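Local coordinates for protein probable fumarate reductase Ifc3 (Shewanella frigidimarina, PDB 1QO8) that reduces fumarate to succinate in vitro, essentially in that direction alone, using one FAD and four covalently bound c-type hemes in each subunit, at residues V150-P154 / T335-D339; W101-D106 / H290-Y296; H499-V505 / E529-H535. All coordinates share one frame; numbering follows the deposited sequence.

Overall arrangement
Contacts 1 and 3 grip the same FAD, with centres about 16 Å apart: contact 1 holds the adenosine end, contact 3 the pyrophosphate and ribityl chain, reaching the flavin. Segment 150-154 follows strand 147-150 of the five-stranded parallel sheet, and 499-505 ends the long strand 489-505. Contact 2, centred about 12 Å from contact 1 and about 27 Å from contact 3, lies nearer the surface beside a heme, where 290-296 turns between strands 284-291 and 295-301 of the four-stranded mixed sheet. Contacts 1 and 2 alternate along the sequence, touching where the Lys152 backbone O packs on the Trp101 ring; contact 3 follows both. The series runs from the heme border past the adenine to the flavin.

Contact 1 (V150-P154 / T335-D339); sequences VDKAP and TATGD. With FAD (flavin-adenine dinucleotide), chain G.
Lys152 reaches across to Thr335, Thr337 and Asp339 by running its methylenes over one face of the FAD adenine. CB sits 3.9 Å from FAD C2A, and CG, placed between the backbone N and the carbonyl carbon (chi1 67°), lies above C4A. From there the chain is extended, which carries CD to 3.8 Å from C5A and CE over N7A and to 3.2 Å from Thr335 O. At the tip, NZ forms a salt bridge with Asp339 OD2 at 3.1 Å, descending from above the carboxylate plane, and a weak hydrogen bond with Thr337 OG1. The methylenes therefore shield the base while the charge lies beyond its rim. Segment 150-154 leaves strand 147-150 of the parallel sheet in a Rossmann-type FAD-binding fold, where an acidic residue at the end of the second strand characteristically holds the adenosine ribose. Asp151 does so: OD2 accepts from FAD O3B at 2.6 Å and OD1 from O2B at 3.0 Å. Its OD1 also takes Ala153 N on the anti lone pair, closing an Asx turn that fixes the carboxylate. Ala153 CB packs against Thr335 CG2, and the threonine methyl also touches FAD O2B. Asp339, at the start of helix 339-346, accepts from adenine N6A at 2.9 Å through the same OD2 that binds the lysine, while its OD1 receives Thr337 OG1 and pairs with Arg272.

Contact 2 (W101-D106 / H290-Y296); sequences WDDGWD and HGKHTGY. With HEM (protoporphyrin IX containing Fe), chain F.
Trp101, with CG between its backbone N and carbonyl carbon (chi1 68°), lies against the turn of a beta hairpin, strands 284-291 and 295-301, whose end is closed by paired backbone bonds between Gly291 and Gly295. Over one face of the indole comes Lys292, its CB 3.9 Å from the centroid of the five-membered ring in a CH-pi contact; Asp102 CB covers the opposite face. The extended lysine chain crosses the indole past CD1. At its six-membered end the indole turns an edge to the face of His290, centroids 5.1 Å apart and planes at 79°, and CZ3 comes 3.3 Å from His290 O. With an alanine here, the lysine stem would probably lose the surface it lies on and the imidazole would be left freer to turn. Further out, Tyr296 backs the other face of that imidazole. Water 2 joins His290 ND1 to Asp102 OD1 and Gly104 O, and Arg272 forms a salt bridge with Asp102. Lys292 NZ pairs with Glu29 of a heme pocket that His293, on the same turn, also lines. Beyond, Asp106 N donates to Tyr296 OH at 3.0 Å, while Asp106 OD1 caps helix 107-115 by accepting from Lys109 N.

Contact 3 (H499-V505 / E529-H535); sequences HHTMGGV and EVTGGVH. With FAD (flavin-adenine dinucleotide), chain G.
His500 and Glu529 each carry CG anti to the backbone N (chi1 180° and -160°), and the extended glutamate chain brings its carboxylate under the imidazole from the opposite direction. The two planes lie 18° apart, stacked, with Glu529 CD 3.2 Å from His500 ND1 and displaced toward the ring's rim; CG adds a CH-pi contact over the same face. Each carboxylate oxygen has its own task. OE2 accepts from Thr501 N at 2.8 Å, while OE1 accepts from the ribityl hydroxyl O3' of FAD, also at 2.8 Å. Water 3 steadies the group, bridging OE1, His500 ND1 and His499 O. Because Glu529 N donates to the phosphate oxygen O2P at 2.9 Å, one residue grips the cofactor at two points. Beside it, His499 brings CE1 to 3.3 Å from flavin C8; this histidine probably binds fumarate and succinate, as in related enzymes, and Ser331 holds its ND1. His500 points an edge at the face of His535. Val505 bonds through N to Val530 O and through O to Gly532 N, a single beta bridge about Thr531. There Gly504 and Gly532 bring their CA atoms to 3.9 Å, a spacing that leaves no room for a side chain on either. His499 and His500 form a classic beta bulge against Gln358 of strand 357-364, while Val534 and His535 rest on helix 543-563 and Val505 and Thr531 on strand 524-526.

Contact 1 (V150-P154 / T335-D339)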
# COMPACT_ATOMS: atom_id res chain seq x y z
N VAL A 150 -7.88 -11.74 -23.68
CA VAL A 150 -6.96 -12.80 -23.28
C VAL A 150 -7.19 -13.26 -21.83
O VAL A 150 -7.56 -12.45 -20.97
CB VAL A 150 -5.48 -12.40 -23.39
CG1 VAL A 150 -5.08 -12.00 -24.83
CG2 VAL A 150 -5.14 -11.17 -22.53
N ASP A 151 -6.92 -14.57 -21.53
CA ASP A 151 -7.05 -14.92 -20.11
C ASP A 151 -5.91 -15.86 -19.81
O ASP A 151 -5.72 -16.74 -20.62
CB ASP A 151 -8.41 -15.59 -19.79
CG ASP A 151 -8.60 -15.73 -18.28
OD1 ASP A 151 -7.94 -16.54 -17.64
OD2 ASP A 151 -9.47 -14.96 -17.77
N LYS A 152 -5.24 -15.77 -18.64
CA LYS A 152 -4.12 -16.68 -18.41
C LYS A 152 -4.55 -18.08 -17.99
O LYS A 152 -3.64 -18.93 -17.84
CB LYS A 152 -3.19 -16.09 -17.33
CG LYS A 152 -3.96 -16.07 -15.94
CD LYS A 152 -3.02 -15.49 -14.86
CE LYS A 152 -3.87 -15.13 -13.53
NZ LYS A 152 -2.75 -15.04 -12.48
N ALA A 153 -5.82 -18.23 -17.64
CA ALA A 153 -6.24 -19.52 -17.06
C ALA A 153 -6.67 -20.50 -18.18
O ALA A 153 -6.93 -20.06 -19.32
CB ALA A 153 -7.47 -19.26 -16.16
N PRO A 154 -6.88 -21.74 -17.81
CA PRO A 154 -7.31 -22.83 -18.66
C PRO A 154 -8.69 -22.62 -19.32
O PRO A 154 -9.10 -23.12 -20.34
CB PRO A 154 -7.37 -24.02 -17.73
CG PRO A 154 -6.67 -23.66 -16.47
CD PRO A 154 -6.24 -22.24 -16.53
N THR A 335 -6.74 -17.82 -9.93
CA THR A 335 -6.42 -16.77 -10.87
C THR A 335 -6.21 -15.40 -10.24
O THR A 335 -5.61 -14.52 -10.89
CB THR A 335 -7.59 -16.62 -11.89
OG1 THR A 335 -8.74 -16.34 -11.10
CG2 THR A 335 -7.76 -17.88 -12.72
N ALA A 336 -6.50 -15.24 -8.90
CA ALA A 336 -6.66 -13.88 -8.39
C ALA A 336 -5.36 -13.46 -7.70
O ALA A 336 -5.32 -13.25 -6.48
CB ALA A 336 -7.85 -13.68 -7.41
N THR A 337 -4.33 -13.19 -8.54
CA THR A 337 -2.99 -12.99 -8.08
C THR A 337 -2.50 -11.55 -8.22
O THR A 337 -1.28 -11.37 -8.02
CB THR A 337 -1.97 -14.01 -8.54
OG1 THR A 337 -1.81 -13.93 -9.96
CG2 THR A 337 -2.40 -15.43 -8.02
N GLY A 338 -3.42 -10.63 -8.49
CA GLY A 338 -3.07 -9.19 -8.37
C GLY A 338 -2.23 -8.70 -9.60
O GLY A 338 -1.70 -7.58 -9.52
N ASP A 339 -2.22 -9.47 -10.72
CA ASP A 339 -1.27 -9.16 -11.77
C ASP A 339 -1.54 -7.75 -12.30
O ASP A 339 -0.64 -7.01 -12.73
CB ASP A 339 -1.42 -10.14 -12.95
CG ASP A 339 -1.00 -11.53 -12.69
OD1 ASP A 339 -0.30 -11.81 -11.69
OD2 ASP A 339 -1.29 -12.45 -13.51
PA FAD G . -12.51 -12.10 -12.08
O1A FAD G . -13.87 -12.69 -12.30
O2A FAD G . -11.65 -12.65 -11.19
O5B FAD G . -11.78 -12.51 -13.41
C5B FAD G . -10.44 -12.00 -13.79
C4B FAD G . -9.94 -12.83 -15.07
O4B FAD G . -8.59 -12.23 -15.36
C3B FAD G . -9.60 -14.31 -14.70
O3B FAD G . -10.25 -15.32 -15.32
C2B FAD G . -8.03 -14.34 -14.54
O2B FAD G . -7.40 -15.60 -14.89
C1B FAD G . -7.67 -13.37 -15.61
N9A FAD G . -6.35 -12.76 -15.42
C8A FAD G . -5.74 -12.39 -14.25
N7A FAD G . -4.51 -11.99 -14.44
C5A FAD G . -4.29 -12.09 -15.81
C6A FAD G . -3.11 -11.88 -16.64
N6A FAD G . -1.96 -11.47 -16.19
N1A FAD G . -3.32 -12.08 -17.97
C2A FAD G . -4.48 -12.60 -18.49
N3A FAD G . -5.61 -12.84 -17.78
C4A FAD G . -5.42 -12.59 -16.46
N1 FAD G . -19.70 -10.30 -5.36
C2 FAD G . -20.93 -9.91 -5.53
O2 FAD G . -21.33 -8.82 -5.75
N3 FAD G . -22.04 -10.82 -5.48
C4 FAD G . -21.70 -12.15 -5.24
O4 FAD G . -22.58 -12.96 -5.14
C4X FAD G . -20.32 -12.54 -4.99
N5 FAD G . -20.02 -13.82 -4.70
C5X FAD G . -18.74 -14.22 -4.54
C6 FAD G . -18.50 -15.57 -4.25
C7 FAD G . -17.20 -16.00 -4.09
C7M FAD G . -16.86 -17.43 -3.79
C8 FAD G . -16.13 -15.05 -4.27
C8M FAD G . -14.72 -15.53 -4.17
C9 FAD G . -16.36 -13.74 -4.58
C9A FAD G . -17.65 -13.28 -4.73
N10 FAD G . -18.01 -11.95 -5.01
C10 FAD G . -19.29 -11.56 -5.14
C1' FAD G . -16.99 -11.01 -5.58
C2' FAD G . -17.19 -10.89 -7.13
O2' FAD G . -17.47 -12.28 -7.48
C3' FAD G . -15.77 -10.64 -7.70
O3' FAD G . -15.22 -9.42 -7.17
C4' FAD G . -15.96 -10.16 -9.18
O4' FAD G . -16.49 -11.35 -9.85
C5' FAD G . -14.52 -9.91 -9.74
O5' FAD G . -14.75 -9.85 -11.28
P FAD G . -13.63 -9.47 -12.26
O1P FAD G . -14.29 -9.50 -13.62
O2P FAD G . -13.10 -8.29 -11.74
O3P FAD G . -12.62 -10.49 -12.02

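Contact 2 (W101-D106 / H290-Y296)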
# COMPACT_ATOMS: atom_id res chain seq x y z
N TRP A 101 3.02 -24.47 -16.69
CA TRP A 101 3.69 -23.71 -17.76
C TRP A 101 3.94 -22.29 -17.27
O TRP A 101 4.78 -21.57 -17.81
CB TRP A 101 2.72 -23.64 -18.93
CG TRP A 101 1.46 -22.83 -18.79
CD1 TRP A 101 0.24 -23.34 -18.42
CD2 TRP A 101 1.26 -21.44 -19.11
NE1 TRP A 101 -0.66 -22.30 -18.43
CE2 TRP A 101 -0.11 -21.15 -18.89
CE3 TRP A 101 2.12 -20.40 -19.52
CZ2 TRP A 101 -0.66 -19.89 -19.05
CZ3 TRP A 101 1.57 -19.13 -19.74
CH2 TRP A 101 0.19 -18.88 -19.45
N ASP A 102 3.04 -21.81 -16.42
CA ASP A 102 3.07 -20.42 -16.01
C ASP A 102 4.00 -20.25 -14.80
O ASP A 102 3.65 -20.34 -13.64
CB ASP A 102 1.65 -19.92 -15.77
CG ASP A 102 1.65 -18.47 -15.34
OD1 ASP A 102 2.74 -17.86 -15.25
OD2 ASP A 102 0.53 -17.97 -15.09
N ASP A 103 5.26 -20.05 -15.07
CA ASP A 103 6.36 -20.10 -14.12
C ASP A 103 6.82 -18.71 -13.71
O ASP A 103 7.97 -18.55 -13.31
CB ASP A 103 7.55 -20.86 -14.72
CG ASP A 103 7.91 -20.53 -16.17
OD1 ASP A 103 7.38 -19.58 -16.81
OD2 ASP A 103 8.81 -21.25 -16.69
N GLY A 104 5.98 -17.70 -13.69
CA GLY A 104 6.44 -16.35 -13.38
C GLY A 104 6.81 -15.58 -14.66
O GLY A 104 6.20 -15.81 -15.70
N TRP A 105 7.77 -14.69 -14.57
CA TRP A 105 7.99 -13.68 -15.62
C TRP A 105 9.43 -13.85 -16.09
O TRP A 105 10.35 -14.05 -15.28
CB TRP A 105 7.61 -12.31 -15.07
CG TRP A 105 8.73 -11.40 -14.67
CD1 TRP A 105 9.83 -11.70 -13.90
CD2 TRP A 105 8.88 -10.01 -15.01
NE1 TRP A 105 10.64 -10.61 -13.77
CE2 TRP A 105 10.10 -9.56 -14.44
CE3 TRP A 105 8.11 -9.10 -15.74
CZ2 TRP A 105 10.56 -8.25 -14.59
CZ3 TRP A 105 8.57 -7.81 -15.89
CH2 TRP A 105 9.79 -7.39 -15.33
N ASP A 106 9.71 -13.90 -17.38
CA ASP A 106 11.12 -13.96 -17.81
C ASP A 106 11.48 -12.61 -18.42
O ASP A 106 11.11 -12.32 -19.56
CB ASP A 106 11.39 -15.14 -18.70
CG ASP A 106 12.86 -15.25 -19.06
OD1 ASP A 106 13.46 -14.32 -19.63
OD2 ASP A 106 13.46 -16.30 -18.77
N HIS A 290 2.74 -13.88 -22.28
CA HIS A 290 3.30 -15.21 -22.22
C HIS A 290 2.23 -16.26 -22.47
O HIS A 290 1.38 -16.48 -21.62
CB HIS A 290 4.01 -15.40 -20.89
CG HIS A 290 4.61 -16.77 -20.81
ND1 HIS A 290 4.96 -17.27 -19.61
CD2 HIS A 290 4.91 -17.72 -21.72
CE1 HIS A 290 5.45 -18.50 -19.76
NE2 HIS A 290 5.45 -18.77 -21.03
N GLY A 291 2.28 -16.82 -23.69
CA GLY A 291 1.35 -17.84 -24.12
C GLY A 291 2.02 -19.15 -23.79
O GLY A 291 3.26 -19.27 -23.97
N LYS A 292 1.19 -20.11 -23.36
CA LYS A 292 1.75 -21.40 -22.95
C LYS A 292 2.56 -22.06 -24.08
O LYS A 292 3.46 -22.83 -23.77
CB LYS A 292 0.53 -22.29 -22.61
CG LYS A 292 0.85 -23.77 -22.37
CD LYS A 292 -0.45 -24.49 -21.93
CE LYS A 292 -0.16 -25.95 -21.49
NZ LYS A 292 -1.55 -26.57 -21.32
N HIS A 293 2.04 -22.01 -25.28
CA HIS A 293 2.71 -22.79 -26.37
C HIS A 293 3.61 -21.87 -27.18
O HIS A 293 4.71 -22.15 -27.57
CB HIS A 293 1.60 -23.41 -27.29
CG HIS A 293 1.02 -24.53 -26.44
ND1 HIS A 293 -0.30 -24.63 -26.04
CD2 HIS A 293 1.64 -25.58 -25.89
CE1 HIS A 293 -0.44 -25.72 -25.30
NE2 HIS A 293 0.74 -26.29 -25.17
N THR A 294 3.10 -20.66 -27.39
CA THR A 294 3.78 -19.76 -28.32
C THR A 294 4.88 -18.97 -27.62
O THR A 294 5.78 -18.51 -28.29
CB THR A 294 2.73 -18.83 -28.92
OG1 THR A 294 2.31 -17.87 -28.01
CG2 THR A 294 1.55 -19.63 -29.39
N GLY A 295 4.85 -18.85 -26.29
CA GLY A 295 5.93 -18.14 -25.61
C GLY A 295 5.55 -16.67 -25.52
O GLY A 295 4.36 -16.29 -25.59
N TYR A 296 6.56 -15.82 -25.46
CA TYR A 296 6.39 -14.40 -25.21
C TYR A 296 6.26 -13.66 -26.50
O TYR A 296 7.08 -13.88 -27.41
CB TYR A 296 7.54 -13.81 -24.42
CG TYR A 296 7.65 -14.31 -22.99
CD1 TYR A 296 8.19 -15.56 -22.69
CD2 TYR A 296 7.18 -13.54 -21.94
CE1 TYR A 296 8.27 -15.96 -21.38
CE2 TYR A 296 7.28 -13.94 -20.62
CZ TYR A 296 7.80 -15.15 -20.35
OH TYR A 296 7.91 -15.59 -19.06
CHA HEM F . 1.06 -30.65 -26.73
CHB HEM F . 3.70 -33.58 -29.63
CHC HEM F . 0.05 -36.74 -30.01
CHD HEM F . -2.57 -33.86 -27.11
C1A HEM F . 2.06 -31.19 -27.54
C2A HEM F . 3.29 -30.49 -27.83
C3A HEM F . 4.00 -31.32 -28.60
C4A HEM F . 3.26 -32.53 -28.81
CMA HEM F . 5.40 -31.13 -29.20
CAA HEM F . 3.68 -29.06 -27.35
CBA HEM F . 4.13 -28.70 -25.96
CGA HEM F . 4.77 -27.39 -25.56
O1A HEM F . 5.79 -27.54 -24.76
O2A HEM F . 4.36 -26.24 -25.92
C1B HEM F . 2.99 -34.73 -29.89
C2B HEM F . 3.50 -35.95 -30.51
C3B HEM F . 2.51 -36.85 -30.58
C4B HEM F . 1.33 -36.19 -30.06
CMB HEM F . 4.97 -36.14 -30.93
CAB HEM F . 2.55 -38.31 -31.03
CBB HEM F . 3.47 -39.28 -30.87
C1C HEM F . -1.01 -36.20 -29.30
C2C HEM F . -2.35 -36.75 -29.20
C3C HEM F . -3.02 -35.99 -28.38
C4C HEM F . -2.20 -34.90 -27.96
CMC HEM F . -2.80 -38.04 -29.93
CAC HEM F . -4.46 -36.14 -27.77
CBC HEM F . -4.88 -37.35 -27.34
C1D HEM F . -1.84 -32.76 -26.71
C2D HEM F . -2.26 -31.70 -25.84
C3D HEM F . -1.25 -30.85 -25.73
C4D HEM F . -0.14 -31.33 -26.57
CMD HEM F . -3.66 -31.67 -25.18
CAD HEM F . -1.07 -29.56 -24.88
CBD HEM F . -0.24 -29.96 -23.62
CGD HEM F . -0.70 -31.20 -22.89
O1D HEM F . -1.95 -31.27 -22.65
O2D HEM F . 0.10 -32.10 -22.54
NA HEM F . 2.02 -32.41 -28.21
NB HEM F . 1.67 -34.93 -29.61
NC HEM F . -0.95 -35.02 -28.56
ND HEM F . -0.56 -32.50 -27.13
FE HEM F . 0.54 -33.77 -28.32
O HOH W 1 5.82 -21.96 -20.38
O HOH W 2 4.23 -16.61 -17.02

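Contact 3 (H499-V505 / E529-H535)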
# COMPACT_ATOMS: atom_id res chain seq x y z
N HIS A 499 -11.29 -12.98 0.74
CA HIS A 499 -12.43 -13.05 -0.10
C HIS A 499 -12.44 -11.95 -1.10
O HIS A 499 -12.89 -12.30 -2.20
CB HIS A 499 -13.70 -12.91 0.87
CG HIS A 499 -14.96 -13.08 0.07
ND1 HIS A 499 -15.25 -14.35 -0.41
CD2 HIS A 499 -15.96 -12.28 -0.32
CE1 HIS A 499 -16.41 -14.31 -1.10
NE2 HIS A 499 -16.81 -13.06 -1.10
N HIS A 500 -12.05 -10.70 -0.84
CA HIS A 500 -12.30 -9.74 -1.94
C HIS A 500 -11.25 -8.67 -1.64
O HIS A 500 -11.08 -8.30 -0.48
CB HIS A 500 -13.68 -9.14 -1.93
CG HIS A 500 -13.95 -8.15 -3.05
ND1 HIS A 500 -14.41 -8.52 -4.25
CD2 HIS A 500 -13.74 -6.77 -3.07
CE1 HIS A 500 -14.60 -7.42 -5.04
NE2 HIS A 500 -14.15 -6.38 -4.37
N THR A 501 -10.55 -8.14 -2.64
CA THR A 501 -9.70 -6.98 -2.37
C THR A 501 -10.29 -5.72 -2.93
O THR A 501 -10.20 -5.51 -4.13
CB THR A 501 -8.28 -7.23 -2.97
OG1 THR A 501 -8.38 -7.52 -4.37
CG2 THR A 501 -7.73 -8.47 -2.34
N MET A 502 -10.93 -4.89 -2.11
CA MET A 502 -11.54 -3.67 -2.51
C MET A 502 -10.50 -2.70 -3.09
O MET A 502 -10.95 -1.89 -3.92
CB MET A 502 -12.12 -2.81 -1.31
CG MET A 502 -13.39 -3.40 -0.63
SD MET A 502 -13.27 -4.94 0.30
CE MET A 502 -12.29 -4.53 1.74
N GLY A 503 -9.26 -2.68 -2.63
CA GLY A 503 -8.35 -1.71 -3.17
C GLY A 503 -7.86 -2.16 -4.56
O GLY A 503 -8.03 -3.36 -4.92
N GLY A 504 -7.32 -1.23 -5.31
CA GLY A 504 -6.74 -1.63 -6.60
C GLY A 504 -6.25 -0.35 -7.32
O GLY A 504 -6.01 0.66 -6.69
N VAL A 505 -6.27 -0.42 -8.60
CA VAL A 505 -5.80 0.64 -9.55
C VAL A 505 -6.73 1.80 -9.43
O VAL A 505 -7.96 1.63 -9.39
CB VAL A 505 -5.81 -0.20 -10.82
CG1 VAL A 505 -6.85 0.15 -11.89
CG2 VAL A 505 -4.45 -0.63 -11.22
N GLU A 529 -12.68 -6.03 -9.94
CA GLU A 529 -12.00 -6.00 -8.64
C GLU A 529 -10.57 -5.49 -8.78
O GLU A 529 -9.88 -5.22 -7.75
CB GLU A 529 -11.89 -7.41 -8.06
CG GLU A 529 -11.64 -7.54 -6.54
CD GLU A 529 -11.78 -8.96 -6.07
OE1 GLU A 529 -12.52 -9.80 -6.72
OE2 GLU A 529 -11.11 -9.38 -5.09
N VAL A 530 -9.98 -5.54 -9.98
CA VAL A 530 -8.66 -4.95 -10.20
C VAL A 530 -8.53 -3.49 -9.74
O VAL A 530 -7.47 -2.95 -9.40
CB VAL A 530 -8.16 -5.12 -11.64
CG1 VAL A 530 -8.85 -4.22 -12.65
CG2 VAL A 530 -6.63 -4.88 -11.59
N THR A 531 -9.58 -2.74 -9.74
CA THR A 531 -9.79 -1.33 -9.48
C THR A 531 -10.12 -1.08 -8.00
O THR A 531 -10.61 -1.96 -7.29
CB THR A 531 -11.00 -1.08 -10.38
OG1 THR A 531 -10.67 -0.57 -11.71
CG2 THR A 531 -12.20 -0.60 -9.72
N GLY A 532 -9.74 0.09 -7.47
CA GLY A 532 -10.01 0.38 -6.06
C GLY A 532 -11.02 1.48 -5.96
O GLY A 532 -11.26 2.11 -7.03
N GLY A 533 -11.71 1.92 -4.93
CA GLY A 533 -12.62 3.04 -5.02
C GLY A 533 -14.11 2.80 -5.12
O GLY A 533 -14.91 3.68 -4.71
N VAL A 534 -14.66 1.79 -5.73
CA VAL A 534 -16.11 1.56 -5.82
C VAL A 534 -16.67 1.21 -4.44
O VAL A 534 -17.70 1.67 -4.05
CB VAL A 534 -16.38 0.44 -6.86
CG1 VAL A 534 -17.92 0.22 -6.90
CG2 VAL A 534 -15.91 0.92 -8.21
N HIS A 535 -15.96 0.41 -3.64
CA HIS A 535 -16.36 -0.16 -2.40
C HIS A 535 -15.76 0.46 -1.15
O HIS A 535 -16.14 0.08 -0.02
CB HIS A 535 -16.03 -1.68 -2.38
CG HIS A 535 -16.62 -2.38 -3.55
ND1 HIS A 535 -15.83 -2.99 -4.53
CD2 HIS A 535 -17.92 -2.55 -3.93
CE1 HIS A 535 -16.60 -3.54 -5.44
NE2 HIS A 535 -17.87 -3.26 -5.11
PA FAD G . -12.51 -12.10 -12.08
O1A FAD G . -13.87 -12.69 -12.30
O2A FAD G . -11.65 -12.65 -11.19
O5B FAD G . -11.78 -12.51 -13.41
C5B FAD G . -10.44 -12.00 -13.79
C4B FAD G . -9.94 -12.83 -15.07
O4B FAD G . -8.59 -12.23 -15.36
C3B FAD G . -9.60 -14.31 -14.70
O3B FAD G . -10.25 -15.32 -15.32
C2B FAD G . -8.03 -14.34 -14.54
O2B FAD G . -7.40 -15.60 -14.89
C1B FAD G . -7.67 -13.37 -15.61
N9A FAD G . -6.35 -12.76 -15.42
C8A FAD G . -5.74 -12.39 -14.25
N7A FAD G . -4.51 -11.99 -14.44
C5A FAD G . -4.29 -12.09 -15.81
C6A FAD G . -3.11 -11.88 -16.64
N6A FAD G . -1.96 -11.47 -16.19
N1A FAD G . -3.32 -12.08 -17.97
C2A FAD G . -4.48 -12.60 -18.49
N3A FAD G . -5.61 -12.84 -17.78
C4A FAD G . -5.42 -12.59 -16.46
N1 FAD G . -19.70 -10.30 -5.36
C2 FAD G . -20.93 -9.91 -5.53
O2 FAD G . -21.33 -8.82 -5.75
N3 FAD G . -22.04 -10.82 -5.48
C4 FAD G . -21.70 -12.15 -5.24
O4 FAD G . -22.58 -12.96 -5.14
C4X FAD G . -20.32 -12.54 -4.99
N5 FAD G . -20.02 -13.82 -4.70
C5X FAD G . -18.74 -14.22 -4.54
C6 FAD G . -18.50 -15.57 -4.25
C7 FAD G . -17.20 -16.00 -4.09
C7M FAD G . -16.86 -17.43 -3.79
C8 FAD G . -16.13 -15.05 -4.27
C8M FAD G . -14.72 -15.53 -4.17
C9 FAD G . -16.36 -13.74 -4.58
C9A FAD G . -17.65 -13.28 -4.73
N10 FAD G . -18.01 -11.95 -5.01
C10 FAD G . -19.29 -11.56 -5.14
C1' FAD G . -16.99 -11.01 -5.58
C2' FAD G . -17.19 -10.89 -7.13
O2' FAD G . -17.47 -12.28 -7.48
C3' FAD G . -15.77 -10.64 -7.70
O3' FAD G . -15.22 -9.42 -7.17
C4' FAD G . -15.96 -10.16 -9.18
O4' FAD G . -16.49 -11.35 -9.85
C5' FAD G . -14.52 -9.91 -9.74
O5' FAD G . -14.75 -9.85 -11.28
P FAD G . -13.63 -9.47 -12.26
O1P FAD G . -14.29 -9.50 -13.62
O2P FAD G . -13.10 -8.29 -11.74
O3P FAD G . -12.62 -10.49 -12.02
O HOH W 3 -13.56 -11.40 -4.70
O HOH W 4 -12.91 -4.18 -5.80
O HOH W 5 -7.49 -5.52 -6.53
O HOH W 6 -13.29 -0.89 -4.98